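Local atomic coordinates of EreC (Klebsiella pneumoniae, PDB entry 6XCQ), a protein that probably hydrolyses the lactone ring of erythromycin and related macrolide antibiotics, as an esterase of the erythromycin esterase family linked to macrolide resistance. Residues Leu56-Glu67 and Arg333-Phe343; Leu303-Pro314 and Val324-Glu332. The protein carries 1 engineered substitution. All blocks are in the same frame, centred on the assembly; numbering follows the deposited sequence.

Contact 1: residues Leu56-Glu67 and Arg333-Phe343; sequences LVEGARIVGLGE and REEEDYRAIAF
Two parallel neighbours in the central mixed sheet, strands 62-65 and 338-343, make this contact, with the turns that lead into them. The axes of the two strand segments come within 4.6 Å and diverge by 11°. The ladder runs R339 N to I62 O, G64 N to R339 O, I341 N to G64 O and G66 N to I341 O, each bond 2.8 Å. At its start D337 O accepts from two amides, R61 N and I62 N, both at 3.0 Å.

R339 reaches the end of helix 54-57 and the type II turn V57-A60 that follows. Its chain bends at chi2 (-73°), which brings NE to L56 O at 2.6 Å, with the oxygen tilted 18° from the guanidinium plane. A60 CB lies over one face of that group. NH1 donates to E336 O and Y338 O, lying above both carbonyl planes, and a water meets NH2 at the edge. I62 CG2 meets the edge of the Y338 ring, 3.5 Å from CD1; V63, L65 and I341 pack on the other side of the sheet. G66 O sits over one face of the F343 ring, 3.4 Å from CG. R333 forms a two-pronged salt bridge with D337, NE to OD1 and NH2 to OD2, and its NH1 forms another with D290.

The R339 guanidinium is fixed largely by backbone carbonyls, and its charge probably polarises the L56 carbonyl.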
loop_
_atom_site.group_PDB
_atom_site.type_symbol
_atom_site.label_atom_id
_atom_site.label_comp_id
_atom_site.label_asym_id
_atom_site.label_seq_id
_atom_site.Cartn_x
_atom_site.Cartn_y
_atom_site.Cartn_z
ATOM N N LEU A 56 2.496 14.573 17.266
ATOM C CA LEU A 56 1.752 14.381 16.028
ATOM C C LEU A 56 0.993 13.064 16.033
ATOM O O LEU A 56 -0.021 12.943 15.342
ATOM C CB LEU A 56 2.689 14.488 14.814
ATOM C CG LEU A 56 3.637 13.379 14.357
ATOM C CD1 LEU A 56 2.908 12.328 13.519
ATOM C CD2 LEU A 56 4.783 13.986 13.546
ATOM N N VAL A 57 1.443 12.085 16.816
ATOM C CA VAL A 57 0.757 10.800 16.843
ATOM C C VAL A 57 -0.425 10.801 17.816
ATOM O O VAL A 57 -1.365 10.015 17.631
ATOM C CB VAL A 57 1.787 9.698 17.141
ATOM C CG1 VAL A 57 1.107 8.369 17.450
ATOM C CG2 VAL A 57 2.708 9.532 15.932
ATOM N N GLU A 58 -0.425 11.672 18.829
ATOM C CA GLU A 58 -1.605 11.824 19.682
ATOM C C GLU A 58 -2.799 12.256 18.845
ATOM O O GLU A 58 -2.713 13.200 18.052
ATOM C CB GLU A 58 -1.364 12.859 20.787
ATOM C CG GLU A 58 -0.093 12.676 21.588
ATOM C CD GLU A 58 0.196 13.838 22.536
ATOM O OE1 GLU A 58 0.843 13.602 23.582
ATOM O OE2 GLU A 58 -0.221 14.981 22.233
ATOM N N GLY A 59 -3.920 11.573 19.026
ATOM C CA GLY A 59 -5.088 11.891 18.245
ATOM C C GLY A 59 -5.093 11.325 16.849
ATOM O O GLY A 59 -6.089 11.492 16.133
ATOM N N ALA A 60 -4.017 10.665 16.433
ATOM C CA ALA A 60 -4.004 9.973 15.153
ATOM C C ALA A 60 -4.668 8.604 15.284
ATOM O O ALA A 60 -4.459 7.883 16.263
ATOM C CB ALA A 60 -2.564 9.816 14.650
ATOM N N ARG A 61 -5.484 8.250 14.292
ATOM C CA ARG A 61 -5.946 6.882 14.136
ATOM C C ARG A 61 -5.391 6.200 12.891
ATOM O O ARG A 61 -5.504 4.973 12.777
ATOM C CB ARG A 61 -7.480 6.829 14.099
ATOM C CG ARG A 61 -8.147 7.264 15.392
ATOM C CD ARG A 61 -9.631 6.956 15.328
ATOM N NE ARG A 61 -9.843 5.550 15.012
ATOM C CZ ARG A 61 -10.995 5.036 14.592
ATOM N NH1 ARG A 61 -12.055 5.819 14.421
ATOM N NH2 ARG A 61 -11.076 3.742 14.317
ATOM N N ILE A 62 -4.797 6.954 11.967
ATOM C CA ILE A 62 -4.169 6.410 10.763
ATOM C C ILE A 62 -2.783 7.031 10.649
ATOM O O ILE A 62 -2.668 8.249 10.493
ATOM C CB ILE A 62 -4.986 6.721 9.498
ATOM C CG1 ILE A 62 -6.440 6.257 9.652
ATOM C CG2 ILE A 62 -4.370 6.063 8.283
ATOM C CD1 ILE A 62 -7.403 7.126 8.935
ATOM N N VAL A 63 -1.737 6.208 10.723
ATOM C CA VAL A 63 -0.368 6.675 10.542
ATOM C C VAL A 63 0.262 5.876 9.410
ATOM O O VAL A 63 0.329 4.640 9.470
ATOM C CB VAL A 63 0.470 6.559 11.827
ATOM C CG1 VAL A 63 1.930 6.923 11.527
ATOM C CG2 VAL A 63 -0.074 7.498 12.901
ATOM N N GLY A 64 0.724 6.576 8.376
ATOM C CA GLY A 64 1.411 5.924 7.278
ATOM C C GLY A 64 2.912 5.950 7.499
ATOM O O GLY A 64 3.478 6.994 7.832
ATOM N N LEU A 65 3.550 4.783 7.333
ATOM C CA LEU A 65 5.007 4.638 7.330
ATOM C C LEU A 65 5.426 4.361 5.889
ATOM O O LEU A 65 5.095 3.307 5.332
ATOM C CB LEU A 65 5.466 3.512 8.261
ATOM C CG LEU A 65 5.032 3.555 9.737
ATOM C CD1 LEU A 65 5.472 2.283 10.447
ATOM C CD2 LEU A 65 5.615 4.768 10.453
ATOM N N GLY A 66 6.116 5.318 5.281
ATOM C CA GLY A 66 6.416 5.267 3.866
ATOM C C GLY A 66 7.636 4.435 3.530
ATOM O O GLY A 66 8.170 3.661 4.328
ATOM N N GLU A 67 8.043 4.566 2.276
ATOM C CA GLU A 67 9.347 4.118 1.822
ATOM C C GLU A 67 9.603 4.894 0.549
ATOM O O GLU A 67 8.698 5.029 -0.281
ATOM C CB GLU A 67 9.406 2.597 1.591
ATOM C CG GLU A 67 8.280 2.039 0.741
ATOM C CD GLU A 67 8.382 0.521 0.536
ATOM O OE1 GLU A 67 9.172 -0.141 1.239
ATOM O OE2 GLU A 67 7.682 -0.003 -0.351
ATOM N N ARG A 333 -10.337 13.888 5.923
ATOM C CA ARG A 333 -11.231 13.427 6.981
ATOM C C ARG A 333 -11.489 14.538 7.986
ATOM O O ARG A 333 -10.552 15.188 8.455
ATOM C CB ARG A 333 -10.623 12.214 7.691
ATOM C CG ARG A 333 -10.766 10.922 6.931
ATOM C CD ARG A 333 -9.949 9.799 7.562
ATOM N NE ARG A 333 -10.248 9.616 8.977
ATOM C CZ ARG A 333 -11.293 8.927 9.431
ATOM N NH1 ARG A 333 -12.132 8.368 8.578
ATOM N NH2 ARG A 333 -11.497 8.794 10.731
ATOM N N GLU A 334 -12.766 14.747 8.327
ATOM C CA GLU A 334 -13.112 15.765 9.319
ATOM C C GLU A 334 -12.459 15.490 10.668
ATOM O O GLU A 334 -12.211 16.426 11.438
ATOM C CB GLU A 334 -14.631 15.848 9.486
ATOM N N GLU A 335 -12.168 14.224 10.971
ATOM C CA GLU A 335 -11.502 13.887 12.224
ATOM C C GLU A 335 -10.049 14.346 12.277
ATOM O O GLU A 335 -9.465 14.343 13.365
ATOM C CB GLU A 335 -11.568 12.380 12.463
ATOM C CG GLU A 335 -12.976 11.820 12.522
ATOM C CD GLU A 335 -13.514 11.409 11.160
ATOM O OE1 GLU A 335 -14.278 10.427 11.099
ATOM O OE2 GLU A 335 -13.182 12.067 10.151
ATOM N N GLU A 336 -9.461 14.746 11.145
ATOM C CA GLU A 336 -8.064 15.195 11.077
ATOM C C GLU A 336 -7.126 14.263 11.848
ATOM O O GLU A 336 -6.242 14.695 12.592
ATOM C CB GLU A 336 -7.945 16.638 11.567
ATOM C CG GLU A 336 -8.705 17.614 10.695
ATOM C CD GLU A 336 -8.520 19.055 11.126
ATOM O OE1 GLU A 336 -7.452 19.372 11.686
ATOM O OE2 GLU A 336 -9.443 19.871 10.907
ATOM N N ASP A 337 -7.315 12.954 11.640
ATOM C CA ASP A 337 -6.600 11.918 12.378
ATOM C C ASP A 337 -5.692 11.065 11.481
ATOM O O ASP A 337 -5.371 9.929 11.839
ATOM C CB ASP A 337 -7.602 11.029 13.115
ATOM C CG ASP A 337 -8.587 10.362 12.174
ATOM O OD1 ASP A 337 -8.468 10.577 10.951
ATOM O OD2 ASP A 337 -9.480 9.620 12.644
ATOM N N TYR A 338 -5.299 11.577 10.318
ATOM C CA TYR A 338 -4.336 10.922 9.440
ATOM C C TYR A 338 -2.984 11.607 9.562
ATOM O O TYR A 338 -2.908 12.840 9.526
ATOM C CB TYR A 338 -4.796 10.967 7.980
ATOM C CG TYR A 338 -3.759 10.447 7.003
ATOM C CD1 TYR A 338 -3.346 9.124 7.041
ATOM C CD2 TYR A 338 -3.207 11.277 6.034
ATOM C CE1 TYR A 338 -2.392 8.641 6.131
ATOM C CE2 TYR A 338 -2.268 10.803 5.125
ATOM C CZ TYR A 338 -1.864 9.490 5.182
ATOM O OH TYR A 338 -0.912 9.028 4.292
ATOM N N ARG A 339 -1.919 10.808 9.685
ATOM C CA ARG A 339 -0.547 11.313 9.667
ATOM C C ARG A 339 0.273 10.490 8.684
ATOM O O ARG A 339 0.055 9.282 8.555
ATOM C CB ARG A 339 0.108 11.246 11.060
ATOM C CG ARG A 339 -0.730 11.831 12.202
ATOM C CD ARG A 339 -0.802 13.360 12.202
ATOM N NE ARG A 339 -1.527 13.793 13.400
ATOM C CZ ARG A 339 -2.826 14.101 13.442
ATOM N NH1 ARG A 339 -3.567 14.074 12.338
ATOM N NH2 ARG A 339 -3.388 14.439 14.597
ATOM N N ALA A 340 1.224 11.141 8.000
ATOM C CA ALA A 340 2.050 10.498 6.977
ATOM C C ALA A 340 3.526 10.728 7.283
ATOM O O ALA A 340 3.975 11.876 7.354
ATOM C CB ALA A 340 1.721 11.043 5.583
ATOM N N ILE A 341 4.284 9.649 7.422
ATOM C CA ILE A 341 5.719 9.737 7.663
ATOM C C ILE A 341 6.432 9.203 6.420
ATOM O O ILE A 341 6.347 8.008 6.106
ATOM C CB ILE A 341 6.134 8.975 8.926
ATOM C CG1 ILE A 341 5.218 9.364 10.100
ATOM C CG2 ILE A 341 7.610 9.254 9.235
ATOM C CD1 ILE A 341 5.562 8.710 11.419
ATOM N N ALA A 342 7.076 10.097 5.675
ATOM C CA ALA A 342 7.892 9.693 4.535
ATOM C C ALA A 342 9.229 9.122 5.000
ATOM O O ALA A 342 9.768 9.534 6.028
ATOM C CB ALA A 342 8.149 10.872 3.606
ATOM N N PHE A 343 9.750 8.152 4.244
ATOM C CA PHE A 343 11.079 7.579 4.467
ATOM C C PHE A 343 11.946 7.923 3.269
ATOM O O PHE A 343 11.546 7.658 2.131
ATOM C CB PHE A 343 11.053 6.047 4.590
ATOM C CG PHE A 343 10.500 5.513 5.867
ATOM C CD1 PHE A 343 9.570 6.227 6.617
ATOM C CD2 PHE A 343 10.858 4.243 6.288
ATOM C CE1 PHE A 343 9.030 5.689 7.793
ATOM C CE2 PHE A 343 10.328 3.705 7.460
ATOM C CZ PHE A 343 9.416 4.435 8.209
HETATM O O HOH W 1 -1.782 15.183 16.957
#

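Contact 2: residues Leu303-Pro314 and Val324-Glu332; sequences LLAHNNNLQKTP and VPMGQHLAE. Engineered in segment 303-314: N309 (natural residue His).
N309 O accepts a hydrogen bond from G327 N at 2.9 Å, nearly in line with its C=O bond, and so joins helix 307-310 to helix 326-330. N309 is engineered, histidine in the natural protein; its ND2 donates to D282 OD2, which also accepts from M326 N. H306 caps helix 307-310, ND1 accepting from N308 N, and a weak return bond from H306 N to N309 OD1 completes a capping box in this engineered form. G327 CA is 3.4 Å from L310 O in a CA-H...O contact.

P325, at the N-cap of its helix, sets CB 3.3 Å from N308 O and CG near Q311 O and T313 O. M326 has CG opposite N (chi1 171°) and bends at chi3 (67°), laying CE 3.7 Å from L310 CD2 and near L303 CD1. L303 and L330 meet tip to tip through their CD1 atoms, 3.8 Å apart. Q328 extends past K312 O, with CB at 3.2 Å, and crosses the P314 ring. K312 rests its CD on A331 CB and forms a salt bridge from NZ to D422.

Helix 326-330 is held between the chain after strand 301-304 and helix 279-295, where A286 touches M326, while Y338 of strand 338-345 packs on L330.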
loop_
_atom_site.group_PDB
_atom_site.type_symbol
_atom_site.label_atom_id
_atom_site.label_comp_id
_atom_site.label_asym_id
_atom_site.label_seq_id
_atom_site.Cartn_x
_atom_site.Cartn_y
_atom_site.Cartn_z
ATOM N N LEU A 303 -0.363 2.270 8.094
ATOM C CA LEU A 303 -0.423 1.975 6.660
ATOM C C LEU A 303 0.998 1.858 6.122
ATOM O O LEU A 303 1.784 2.800 6.247
ATOM C CB LEU A 303 -1.181 3.059 5.890
ATOM C CG LEU A 303 -2.603 3.374 6.346
ATOM C CD1 LEU A 303 -3.207 4.455 5.423
ATOM C CD2 LEU A 303 -3.425 2.087 6.341
ATOM N N LEU A 304 1.321 0.713 5.519
ATOM C CA LEU A 304 2.650 0.476 4.947
ATOM C C LEU A 304 2.505 0.649 3.441
ATOM O O LEU A 304 2.101 -0.271 2.724
ATOM C CB LEU A 304 3.164 -0.920 5.319
ATOM C CG LEU A 304 3.347 -1.270 6.803
ATOM C CD1 LEU A 304 4.082 -2.621 6.963
ATOM C CD2 LEU A 304 4.103 -0.156 7.537
ATOM N N ALA A 305 2.773 1.856 2.955
ATOM C CA ALA A 305 2.644 2.115 1.531
ATOM C C ALA A 305 3.792 3.017 1.091
ATOM O O ALA A 305 4.574 3.498 1.910
ATOM C CB ALA A 305 1.278 2.728 1.203
ATOM N N HIS A 306 3.894 3.240 -0.214
ATOM C CA HIS A 306 4.969 4.071 -0.751
ATOM C C HIS A 306 4.775 5.524 -0.307
ATOM O O HIS A 306 3.645 5.956 -0.046
ATOM C CB HIS A 306 4.979 3.967 -2.279
ATOM C CG HIS A 306 6.267 4.391 -2.923
ATOM N ND1 HIS A 306 6.565 5.708 -3.183
ATOM C CD2 HIS A 306 7.320 3.669 -3.382
ATOM C CE1 HIS A 306 7.747 5.785 -3.775
ATOM N NE2 HIS A 306 8.225 4.562 -3.913
ATOM N N ASN A 307 5.892 6.273 -0.195
ATOM C CA ASN A 307 5.825 7.728 -0.000
ATOM C C ASN A 307 4.807 8.364 -0.940
ATOM O O ASN A 307 4.006 9.213 -0.533
ATOM C CB ASN A 307 7.188 8.396 -0.250
ATOM C CG ASN A 307 8.192 8.179 0.878
ATOM O OD1 ASN A 307 7.924 7.483 1.858
ATOM N ND2 ASN A 307 9.370 8.787 0.728
ATOM N N ASN A 308 4.855 7.984 -2.222
ATOM C CA ASN A 308 3.959 8.568 -3.214
ATOM C C ASN A 308 2.488 8.273 -2.918
ATOM O O ASN A 308 1.621 9.026 -3.373
ATOM C CB ASN A 308 4.299 8.057 -4.615
ATOM C CG ASN A 308 5.686 8.479 -5.079
ATOM O OD1 ASN A 308 6.419 9.146 -4.364
ATOM N ND2 ASN A 308 6.050 8.072 -6.281
ATOM N N ASN A 309 2.179 7.196 -2.191
ATOM C CA ASN A 309 0.778 6.944 -1.858
ATOM C C ASN A 309 0.363 7.671 -0.583
ATOM O O ASN A 309 -0.776 8.136 -0.479
ATOM C CB ASN A 309 0.492 5.444 -1.671
ATOM C CG ASN A 309 0.852 4.606 -2.883
ATOM O OD1 ASN A 309 1.745 3.766 -2.816
ATOM N ND2 ASN A 309 0.129 4.798 -3.980
ATOM N N LEU A 310 1.264 7.767 0.393
ATOM C CA LEU A 310 0.944 8.395 1.667
ATOM C C LEU A 310 0.909 9.913 1.582
ATOM O O LEU A 310 0.290 10.552 2.444
ATOM C CB LEU A 310 1.969 7.988 2.728
ATOM C CG LEU A 310 2.125 6.507 3.084
ATOM C CD1 LEU A 310 3.213 6.390 4.128
ATOM C CD2 LEU A 310 0.837 5.941 3.627
ATOM N N GLN A 311 1.589 10.490 0.591
ATOM C CA GLN A 311 1.699 11.940 0.435
ATOM C C GLN A 311 0.322 12.590 0.467
ATOM O O GLN A 311 -0.650 12.023 -0.029
ATOM C CB GLN A 311 2.394 12.241 -0.898
ATOM C CG GLN A 311 2.784 13.690 -1.121
ATOM C CD GLN A 311 3.718 13.857 -2.301
ATOM O OE1 GLN A 311 4.715 13.135 -2.441
ATOM N NE2 GLN A 311 3.398 14.806 -3.164
ATOM N N LYS A 312 0.219 13.772 1.081
ATOM C CA LYS A 312 -1.094 14.399 1.240
ATOM C C LYS A 312 -1.369 15.488 0.209
ATOM O O LYS A 312 -2.442 16.088 0.235
ATOM C CB LYS A 312 -1.246 14.958 2.663
ATOM C CG LYS A 312 -1.038 13.891 3.748
ATOM C CD LYS A 312 -1.337 14.390 5.167
ATOM C CE LYS A 312 -0.309 15.378 5.671
ATOM N NZ LYS A 312 -0.485 15.632 7.145
ATOM N N THR A 313 -0.438 15.742 -0.700
ATOM C CA THR A 313 -0.575 16.739 -1.759
ATOM C C THR A 313 -0.397 16.042 -3.103
ATOM O O THR A 313 0.105 14.904 -3.136
ATOM C CB THR A 313 0.474 17.836 -1.582
ATOM O OG1 THR A 313 1.773 17.236 -1.676
ATOM C CG2 THR A 313 0.297 18.557 -0.233
ATOM N N PRO A 314 -0.766 16.675 -4.224
ATOM C CA PRO A 314 -0.654 15.991 -5.518
ATOM C C PRO A 314 0.774 15.573 -5.846
ATOM O O PRO A 314 1.745 16.297 -5.582
ATOM C CB PRO A 314 -1.174 17.035 -6.512
ATOM C CG PRO A 314 -2.141 17.831 -5.716
ATOM C CD PRO A 314 -1.518 17.942 -4.357
ATOM N N VAL A 324 -3.658 12.387 -7.699
ATOM C CA VAL A 324 -4.099 12.592 -6.327
ATOM C C VAL A 324 -3.749 11.325 -5.549
ATOM O O VAL A 324 -4.210 10.241 -5.930
ATOM C CB VAL A 324 -5.602 12.877 -6.278
ATOM C CG1 VAL A 324 -6.080 12.958 -4.841
ATOM C CG2 VAL A 324 -5.913 14.159 -7.031
ATOM N N PRO A 325 -2.915 11.402 -4.520
ATOM C CA PRO A 325 -2.550 10.196 -3.771
ATOM C C PRO A 325 -3.603 9.843 -2.738
ATOM O O PRO A 325 -4.419 10.671 -2.338
ATOM C CB PRO A 325 -1.242 10.588 -3.074
ATOM C CG PRO A 325 -1.388 12.073 -2.892
ATOM C CD PRO A 325 -2.203 12.596 -4.034
ATOM N N MET A 326 -3.539 8.586 -2.285
ATOM C CA MET A 326 -4.392 8.133 -1.190
ATOM C C MET A 326 -4.346 9.097 -0.003
ATOM O O MET A 326 -5.383 9.461 0.561
ATOM C CB MET A 326 -3.969 6.728 -0.756
ATOM C CG MET A 326 -4.657 6.245 0.519
ATOM S SD MET A 326 -3.900 4.758 1.220
ATOM C CE MET A 326 -2.302 5.379 1.743
ATOM N N GLY A 327 -3.146 9.541 0.383
ATOM C CA GLY A 327 -3.034 10.409 1.549
ATOM C C GLY A 327 -3.798 11.719 1.427
ATOM O O GLY A 327 -4.258 12.266 2.434
ATOM N N GLN A 328 -3.943 12.245 0.208
ATOM C CA GLN A 328 -4.658 13.506 0.041
ATOM C C GLN A 328 -6.144 13.319 0.324
ATOM O O GLN A 328 -6.791 14.217 0.881
ATOM C CB GLN A 328 -4.435 14.084 -1.365
ATOM C CG GLN A 328 -5.069 15.486 -1.586
ATOM C CD GLN A 328 -4.645 16.173 -2.884
ATOM O OE1 GLN A 328 -3.867 15.631 -3.669
ATOM N NE2 GLN A 328 -5.157 17.388 -3.109
ATOM N N HIS A 329 -6.698 12.152 -0.034
ATOM C CA HIS A 329 -8.065 11.828 0.365
ATOM C C HIS A 329 -8.170 11.711 1.880
ATOM O O HIS A 329 -9.052 12.311 2.505
ATOM C CB HIS A 329 -8.531 10.514 -0.284
ATOM C CG HIS A 329 -8.659 10.558 -1.777
ATOM N ND1 HIS A 329 -9.839 10.869 -2.416
ATOM C CD2 HIS A 329 -7.757 10.304 -2.757
ATOM C CE1 HIS A 329 -9.662 10.798 -3.724
ATOM N NE2 HIS A 329 -8.407 10.454 -3.958
ATOM N N LEU A 330 -7.279 10.927 2.490
ATOM C CA LEU A 330 -7.338 10.712 3.930
ATOM C C LEU A 330 -7.129 11.996 4.717
ATOM O O LEU A 330 -7.726 12.172 5.788
ATOM C CB LEU A 330 -6.294 9.678 4.339
ATOM C CG LEU A 330 -6.531 8.272 3.799
ATOM C CD1 LEU A 330 -5.377 7.356 4.258
ATOM C CD2 LEU A 330 -7.915 7.752 4.254
ATOM N N ALA A 331 -6.289 12.900 4.222
ATOM C CA ALA A 331 -6.129 14.194 4.885
ATOM C C ALA A 331 -7.410 15.017 4.898
ATOM O O ALA A 331 -7.482 15.999 5.647
ATOM C CB ALA A 331 -5.019 15.010 4.216
ATOM N N GLU A 332 -8.403 14.651 4.084
ATOM C CA GLU A 332 -9.701 15.317 4.029
ATOM C C GLU A 332 -10.625 14.960 5.184
ATOM O O GLU A 332 -11.637 15.645 5.364
ATOM C CB GLU A 332 -10.437 14.959 2.739
ATOM C CG GLU A 332 -9.853 15.512 1.473
ATOM C CD GLU A 332 -10.886 15.578 0.370
ATOM O OE1 GLU A 332 -11.154 16.693 -0.124
ATOM O OE2 GLU A 332 -11.438 14.515 -0.001
#

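From the N terminus, the chain first passes through 56-67 and strand 62-65. A long, mainly helical part follows before strand 301-304, which lies on the other side of strand 62-65 from strand 338-345. Contact 2 closes a short loop there: the nine residues between its segments hold a strand broken between 315-317 and 320-323. The chain then runs from helix 326-330 into strand 338-345, where contact 1 closes the long loop. Contact 2 is therefore nested inside contact 1. The two touch directly, with Y338 OH probably hydrogen-bonded to L310 O and N307 ND2 to F343 O. Together they tie the middle of the sheet to helices 307-310 and 326-330.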